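Local coordinates for protein AMP-dependent synthetase and ligase (Xenorhabdus doucetiae, PDB 6QSR) that probably serves as the ApeI subunit of a hot-dog-fold dehydratase heterocomplex, ApeI:P, in the type II polyketide pathway to aryl polyene pigments, at residues A[20-23]-A[28-31]; A[45-50]-A[78-83]. All coordinates share one frame; numbering follows the deposited sequence.

After strand 4-9 the chain runs through strand 15-21, and contact 1 closes a short loop just after it, bringing the 3-10 turn at 28-29 back to the strand end. Only once that loop is complete does helix 41-56 begin, and contact 2 then joins it to strand 79-87, with strand 61-70 lying in the connection. The two contacts therefore follow in series, neither nested nor crossing, with centres about 12 Å apart. They meet in the sheet, where strands 15-21 and 79-87 are antiparallel neighbours: Leu20 O lies 2.7 Å from Leu80 N, a probable hydrogen bond. Separately, Leu22 CD2 packs on Trp47 CH2 of the helix.

Contact 1 (A[20-23]-A[28-31]); sequences LYLD and WFRG
Phe29 brings the edge of its ring against Leu22 and the carbonyl of Asp23, where the loop leading to the central helix of this hot-dog fold returns to the end of strand 15-21. CZ meets Leu22, 4.1 Å from its CB and almost as near to its CD1. One corner further round, Phe29 CE2 makes a van der Waals contact with the carbonyl oxygen Asp23 O at 3.4 Å. Both neighbours lie near the plane of the ring, so the rim does the touching, and the Leu22 and Phe29 side chains cross at about a right angle. The ring reaches this place because its CG stands anti to the carbonyl carbon, chi1 -63°, which carries it across the gap while the backbones remain well separated: Asp23 CA and Phe29 CA are 9.2 Å apart.

Further out, Pro37 and Pro76 from two loops also pack on Phe29, while Leu22 touches Trp47 of the helix and Leu80 of the adjacent strand. Backbone hydrogen bonds to Gly77 and Asn78 hold Leu22 in place just beyond the strand end. On the far side of the turn, Gly31 makes backbone hydrogen bonds to the partner FabA/FabZ-like chain, so the same loop takes part in the heterodimer interface. The Asp23 side chain starts away from Phe29, and its OD1 is hydrogen-bonded to Thr25 OG1 within the intervening loop.

Contact 2 (A[45-50]-A[78-83]); sequences IDWVMH and NTLLLK
Leu80 and Leu82, alternate residues on one face of strand 79-87, meet Trp47 and Val48 of the helix that the hot-dog sheet wraps around. Leu80 comes first: its CD1 methyl lies 4.3 Å from Trp47 CZ3, near the indole plane, so that the six-membered ring is met at its edge. Leu81 follows on the other face, touching Gln19 of the neighbouring strand. The Leu82 side chain again points to the helix, and CD1 reaches Val48 CG2 at 3.8 Å. With CG anti to the backbone N, chi1 173°, the CD1 methyl is placed against that Val48 branch; the two side chains meet at a slant. Val48 CA and Leu82 CA are 8.1 Å apart, and this interface is built from apolar side chains alone. The one polar group of the indole, Trp47 NE1, is hydrogen-bonded to Met1 O.

Around these pairs the sheet continues the packing: Tyr97 of strand 92-99 touches Trp47, Val48 and Leu82, and Ile115 of strand 109-118 reaches Val48. Helix 41-56 thus lies on the concave sheet; Ile45 and Asp46 face the FabA/FabZ-like partner chain, and Met49 touches both that chain and strand 109-118.

Contact 1 (A[20-23]-A[28-31])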
ATOM      1  N   LEU A  20       3.983   9.685  16.157  1.00 26.72           N
ATOM      2  CA  LEU A  20       4.243   8.250  16.061  1.00 26.75           C
ATOM      3  C   LEU A  20       5.715   7.963  15.887  1.00 25.51           C
ATOM      4  O   LEU A  20       6.418   8.695  15.191  1.00 25.97           O
ATOM      5  CB  LEU A  20       3.519   7.657  14.855  1.00 27.84           C
ATOM      6  CG  LEU A  20       2.009   7.827  14.816  1.00 25.02           C
ATOM      7  CD1 LEU A  20       1.486   7.267  13.506  1.00 27.17           C
ATOM      8  CD2 LEU A  20       1.363   7.138  16.006  1.00 24.00           C
ATOM      9  N   TYR A  21       6.158   6.864  16.476  1.00 26.50           N
ATOM     10  CA  TYR A  21       7.547   6.431  16.378  1.00 28.11           C
ATOM     11  C   TYR A  21       7.605   5.063  15.691  1.00 25.58           C
ATOM     12  O   TYR A  21       6.857   4.154  16.043  1.00 24.90           O
ATOM     13  CB  TYR A  21       8.176   6.376  17.766  1.00 30.33           C
ATOM     14  CG  TYR A  21       9.546   5.749  17.761  1.00 29.97           C
ATOM     15  CD1 TYR A  21      10.659   6.472  17.343  1.00 28.56           C
ATOM     16  CD2 TYR A  21       9.725   4.418  18.144  1.00 30.71           C
ATOM     17  CE1 TYR A  21      11.920   5.889  17.321  1.00 28.16           C
ATOM     18  CE2 TYR A  21      10.981   3.832  18.130  1.00 29.99           C
ATOM     19  CZ  TYR A  21      12.074   4.569  17.713  1.00 28.74           C
ATOM     20  OH  TYR A  21      13.324   3.981  17.692  1.00 29.67           O
ATOM     21  N   LEU A  22       8.507   4.937  14.720  1.00 24.68           N
ATOM     22  CA  LEU A  22       8.703   3.700  13.974  1.00 24.27           C
ATOM     23  C   LEU A  22       9.826   2.882  14.609  1.00 27.25           C
ATOM     24  O   LEU A  22      10.997   3.248  14.513  1.00 29.27           O
ATOM     25  CB  LEU A  22       9.037   4.016  12.513  1.00 20.90           C
ATOM     26  CG  LEU A  22       8.066   4.950  11.780  1.00 20.56           C
ATOM     27  CD1 LEU A  22       8.443   5.037  10.311  1.00 18.70           C
ATOM     28  CD2 LEU A  22       6.637   4.475  11.962  1.00 22.19           C
ATOM     29  N   ASP A  23       9.455   1.785  15.266  1.00 27.67           N
ATOM     30  CA  ASP A  23      10.417   0.868  15.865  1.00 27.84           C
ATOM     31  C   ASP A  23      10.946  -0.123  14.828  1.00 27.02           C
ATOM     32  O   ASP A  23      10.177  -0.600  13.989  1.00 26.57           O
ATOM     33  CB  ASP A  23       9.768   0.093  17.012  1.00 29.67           C
ATOM     34  CG  ASP A  23      10.794  -0.540  17.934  1.00 31.82           C
ATOM     35  OD1 ASP A  23      11.091  -1.739  17.769  1.00 32.66           O
ATOM     36  OD2 ASP A  23      11.326   0.171  18.807  1.00 36.06           O
ATOM     37  N   TRP A  28       5.573  -4.527   9.759  1.00 28.56           N
ATOM     38  CA  TRP A  28       5.579  -3.955   8.400  1.00 25.63           C
ATOM     39  C   TRP A  28       6.946  -3.958   7.709  1.00 26.26           C
ATOM     40  O   TRP A  28       7.020  -4.073   6.487  1.00 27.51           O
ATOM     41  CB  TRP A  28       5.095  -2.499   8.428  1.00 24.66           C
ATOM     42  CG  TRP A  28       3.670  -2.309   8.811  1.00 25.35           C
ATOM     43  CD1 TRP A  28       3.194  -1.821   9.991  1.00 26.19           C
ATOM     44  CD2 TRP A  28       2.527  -2.593   8.001  1.00 25.40           C
ATOM     45  NE1 TRP A  28       1.819  -1.778   9.966  1.00 26.60           N
ATOM     46  CE2 TRP A  28       1.385  -2.243   8.753  1.00 25.95           C
ATOM     47  CE3 TRP A  28       2.358  -3.101   6.708  1.00 26.60           C
ATOM     48  CZ2 TRP A  28       0.083  -2.397   8.257  1.00 26.48           C
ATOM     49  CZ3 TRP A  28       1.062  -3.251   6.210  1.00 27.19           C
ATOM     50  CH2 TRP A  28      -0.055  -2.900   6.986  1.00 27.14           C
ATOM     51  N   PHE A  29       8.015  -3.781   8.486  1.00 27.46           N
ATOM     52  CA  PHE A  29       9.379  -3.778   7.948  1.00 27.61           C
ATOM     53  C   PHE A  29       9.918  -5.170   7.622  1.00 28.85           C
ATOM     54  O   PHE A  29      10.875  -5.276   6.864  1.00 27.12           O
ATOM     55  CB  PHE A  29      10.347  -3.096   8.924  1.00 26.26           C
ATOM     56  CG  PHE A  29      10.049  -1.647   9.174  1.00 25.64           C
ATOM     57  CD1 PHE A  29      10.079  -0.720   8.133  1.00 26.82           C
ATOM     58  CD2 PHE A  29       9.776  -1.195  10.457  1.00 24.77           C
ATOM     59  CE1 PHE A  29       9.823   0.622   8.369  1.00 25.79           C
ATOM     60  CE2 PHE A  29       9.506   0.143  10.694  1.00 24.02           C
ATOM     61  CZ  PHE A  29       9.533   1.052   9.652  1.00 23.91           C
ATOM     62  N   ARG A  30       9.323  -6.224   8.191  1.00 32.81           N
ATOM     63  CA  ARG A  30       9.773  -7.607   7.960  1.00 33.05           C
ATOM     64  C   ARG A  30       9.659  -8.012   6.486  1.00 32.81           C
ATOM     65  O   ARG A  30       8.555  -8.088   5.935  1.00 30.93           O
ATOM     66  CB  ARG A  30       8.972  -8.604   8.800  1.00 36.92           C
ATOM     67  CG  ARG A  30       9.034  -8.398  10.307  1.00 42.90           C
ATOM     68  CD  ARG A  30       8.639  -9.659  11.063  1.00 48.10           C
ATOM     69  NE  ARG A  30       9.711 -10.656  10.959  1.00 59.18           N
ATOM     70  CZ  ARG A  30       9.598 -11.915  10.522  1.00 62.89           C
ATOM     71  NH1 ARG A  30       8.427 -12.441  10.153  1.00 62.92           N
ATOM     72  NH2 ARG A  30      10.688 -12.679  10.480  1.00 65.81           N
ATOM     73  N   GLY A  31      10.803  -8.264   5.854  1.00 31.77           N
ATOM     74  CA  GLY A  31      10.852  -8.588   4.425  1.00 33.01           C
ATOM     75  C   GLY A  31      10.570  -7.415   3.497  1.00 31.41           C
ATOM     76  O   GLY A  31      10.325  -7.614   2.308  1.00 33.20           O
TER

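Contact 2 (A[45-50]-A[78-83])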
ATOM      1  N   ILE A  45      -1.632   4.408   5.141  1.00 20.78           N
ATOM      2  CA  ILE A  45      -3.089   4.469   4.928  1.00 21.15           C
ATOM      3  C   ILE A  45      -3.818   3.717   6.055  1.00 21.94           C
ATOM      4  O   ILE A  45      -4.836   4.207   6.579  1.00 20.68           O
ATOM      5  CB  ILE A  45      -3.478   3.945   3.534  1.00 20.58           C
ATOM      6  CG1 ILE A  45      -2.895   4.869   2.456  1.00 22.79           C
ATOM      7  CG2 ILE A  45      -4.995   3.884   3.363  1.00 20.07           C
ATOM      8  CD1 ILE A  45      -2.694   4.203   1.124  1.00 25.14           C
ATOM      9  N   ASP A  46      -3.270   2.560   6.436  1.00 21.00           N
ATOM     10  CA  ASP A  46      -3.842   1.712   7.488  1.00 20.00           C
ATOM     11  C   ASP A  46      -4.039   2.491   8.801  1.00 19.33           C
ATOM     12  O   ASP A  46      -5.112   2.443   9.385  1.00 18.17           O
ATOM     13  CB  ASP A  46      -2.982   0.452   7.693  1.00 20.57           C
ATOM     14  CG  ASP A  46      -3.684  -0.621   8.513  1.00 22.25           C
ATOM     15  OD1 ASP A  46      -4.668  -1.212   8.025  1.00 23.27           O
ATOM     16  OD2 ASP A  46      -3.241  -0.896   9.641  1.00 25.77           O
ATOM     17  N   TRP A  47      -3.025   3.250   9.227  1.00 19.27           N
ATOM     18  CA  TRP A  47      -3.099   4.012  10.477  1.00 18.29           C
ATOM     19  C   TRP A  47      -4.040   5.218  10.379  1.00 17.79           C
ATOM     20  O   TRP A  47      -4.782   5.500  11.313  1.00 19.98           O
ATOM     21  CB  TRP A  47      -1.703   4.463  10.932  1.00 18.48           C
ATOM     22  CG  TRP A  47      -0.721   3.337  11.055  1.00 21.04           C
ATOM     23  CD1 TRP A  47      -0.997   2.018  11.302  1.00 22.05           C
ATOM     24  CD2 TRP A  47       0.702   3.436  10.947  1.00 23.11           C
ATOM     25  NE1 TRP A  47       0.171   1.286  11.330  1.00 23.73           N
ATOM     26  CE2 TRP A  47       1.229   2.133  11.125  1.00 24.97           C
ATOM     27  CE3 TRP A  47       1.586   4.497  10.709  1.00 23.80           C
ATOM     28  CZ2 TRP A  47       2.607   1.865  11.076  1.00 26.35           C
ATOM     29  CZ3 TRP A  47       2.961   4.225  10.653  1.00 25.28           C
ATOM     30  CH2 TRP A  47       3.449   2.920  10.832  1.00 26.33           C
ATOM     31  N   VAL A  48      -4.024   5.909   9.247  1.00 16.79           N
ATOM     32  CA  VAL A  48      -5.018   6.950   8.971  1.00 17.69           C
ATOM     33  C   VAL A  48      -6.431   6.405   9.194  1.00 17.65           C
ATOM     34  O   VAL A  48      -7.232   7.012   9.906  1.00 18.08           O
ATOM     35  CB  VAL A  48      -4.846   7.562   7.562  1.00 17.66           C
ATOM     36  CG1 VAL A  48      -6.062   8.391   7.158  1.00 15.17           C
ATOM     37  CG2 VAL A  48      -3.600   8.436   7.531  1.00 20.22           C
ATOM     38  N   MET A  49      -6.714   5.238   8.637  1.00 18.23           N
ATOM     39  CA  MET A  49      -8.027   4.611   8.829  1.00 18.78           C
ATOM     40  C   MET A  49      -8.321   4.210  10.283  1.00 19.76           C
ATOM     41  O   MET A  49      -9.467   4.310  10.712  1.00 20.13           O
ATOM     42  CB  MET A  49      -8.186   3.413   7.898  1.00 18.71           C
ATOM     43  CG  MET A  49      -8.171   3.791   6.423  1.00 19.22           C
ATOM     44  SD  MET A  49      -9.526   4.856   5.890  1.00 22.61           S
ATOM     45  CE  MET A  49     -10.920   4.034   6.666  1.00 21.18           C
ATOM     46  N   HIS A  50      -7.303   3.769  11.029  1.00 21.26           N
ATOM     47  CA  HIS A  50      -7.470   3.405  12.447  1.00 23.88           C
ATOM     48  C   HIS A  50      -7.857   4.609  13.303  1.00 22.54           C
ATOM     49  O   HIS A  50      -8.801   4.539  14.082  1.00 21.43           O
ATOM     50  CB  HIS A  50      -6.200   2.764  13.027  1.00 27.66           C
ATOM     51  CG  HIS A  50      -6.229   2.616  14.521  1.00 32.33           C
ATOM     52  ND1 HIS A  50      -7.035   1.701  15.163  1.00 32.56           N
ATOM     53  CD2 HIS A  50      -5.577   3.292  15.498  1.00 35.30           C
ATOM     54  CE1 HIS A  50      -6.865   1.807  16.470  1.00 34.82           C
ATOM     55  NE2 HIS A  50      -5.984   2.764  16.699  1.00 35.39           N
ATOM     56  N   ASN A  78      12.499   6.860  12.614  1.00 29.40           N
ATOM     57  CA  ASN A  78      11.790   8.099  12.292  1.00 30.03           C
ATOM     58  C   ASN A  78      10.637   8.339  13.260  1.00 29.90           C
ATOM     59  O   ASN A  78       9.983   7.398  13.724  1.00 27.30           O
ATOM     60  CB  ASN A  78      11.228   8.090  10.867  1.00 30.22           C
ATOM     61  CG  ASN A  78      12.299   8.123   9.784  1.00 30.38           C
ATOM     62  OD1 ASN A  78      12.007   7.824   8.629  1.00 28.52           O
ATOM     63  ND2 ASN A  78      13.528   8.493  10.138  1.00 31.14           N
ATOM     64  N   THR A  79      10.425   9.614  13.565  1.00 30.40           N
ATOM     65  CA  THR A  79       9.257  10.079  14.288  1.00 30.28           C
ATOM     66  C   THR A  79       8.408  10.822  13.265  1.00 27.06           C
ATOM     67  O   THR A  79       8.929  11.624  12.480  1.00 26.64           O
ATOM     68  CB  THR A  79       9.649  10.992  15.462  1.00 32.43           C
ATOM     69  OG1 THR A  79      10.430  10.238  16.394  1.00 31.85           O
ATOM     70  CG2 THR A  79       8.416  11.529  16.187  1.00 34.10           C
ATOM     71  N   LEU A  80       7.115  10.514  13.264  1.00 25.38           N
ATOM     72  CA  LEU A  80       6.155  11.081  12.333  1.00 24.96           C
ATOM     73  C   LEU A  80       5.153  11.937  13.084  1.00 23.60           C
ATOM     74  O   LEU A  80       4.790  11.622  14.222  1.00 21.29           O
ATOM     75  CB  LEU A  80       5.392   9.959  11.615  1.00 26.63           C
ATOM     76  CG  LEU A  80       6.198   8.810  11.005  1.00 27.66           C
ATOM     77  CD1 LEU A  80       5.276   7.831  10.293  1.00 28.63           C
ATOM     78  CD2 LEU A  80       7.253   9.342  10.047  1.00 28.06           C
ATOM     79  N   LEU A  81       4.703  13.011  12.439  1.00 24.11           N
ATOM     80  CA  LEU A  81       3.550  13.768  12.894  1.00 25.76           C
ATOM     81  C   LEU A  81       2.448  13.554  11.862  1.00 21.92           C
ATOM     82  O   LEU A  81       2.601  13.936  10.701  1.00 21.27           O
ATOM     83  CB  LEU A  81       3.886  15.258  13.026  1.00 31.65           C
ATOM     84  CG  LEU A  81       5.003  15.617  14.014  1.00 38.92           C
ATOM     85  CD1 LEU A  81       5.292  17.113  13.986  1.00 44.54           C
ATOM     86  CD2 LEU A  81       4.641  15.169  15.423  1.00 41.85           C
ATOM     87  N   LEU A  82       1.363  12.919  12.292  1.00 21.04           N
ATOM     88  CA  LEU A  82       0.214  12.608  11.432  1.00 20.32           C
ATOM     89  C   LEU A  82      -0.927  13.565  11.729  1.00 20.76           C
ATOM     90  O   LEU A  82      -1.418  13.590  12.847  1.00 20.84           O
ATOM     91  CB  LEU A  82      -0.248  11.172  11.681  1.00 20.40           C
ATOM     92  CG  LEU A  82      -1.535  10.702  10.995  1.00 21.46           C
ATOM     93  CD1 LEU A  82      -1.490  10.958   9.497  1.00 22.09           C
ATOM     94  CD2 LEU A  82      -1.763   9.233  11.304  1.00 22.66           C
ATOM     95  N   LYS A  83      -1.359  14.308  10.712  1.00 21.82           N
ATOM     96  CA  LYS A  83      -2.441  15.278  10.813  1.00 23.28           C
ATOM     97  C   LYS A  83      -3.583  14.733   9.968  1.00 21.14           C
ATOM     98  O   LYS A  83      -3.363  14.402   8.807  1.00 17.23           O
ATOM     99  CB  LYS A  83      -1.945  16.620  10.266  1.00 29.87           C
ATOM    100  CG  LYS A  83      -2.988  17.712  10.034  1.00 41.41           C
ATOM    101  CD  LYS A  83      -2.656  18.469   8.749  1.00 50.58           C
ATOM    102  CE  LYS A  83      -3.475  19.737   8.572  1.00 59.21           C
ATOM    103  NZ  LYS A  83      -2.718  20.711   7.731  1.00 66.83           N
TER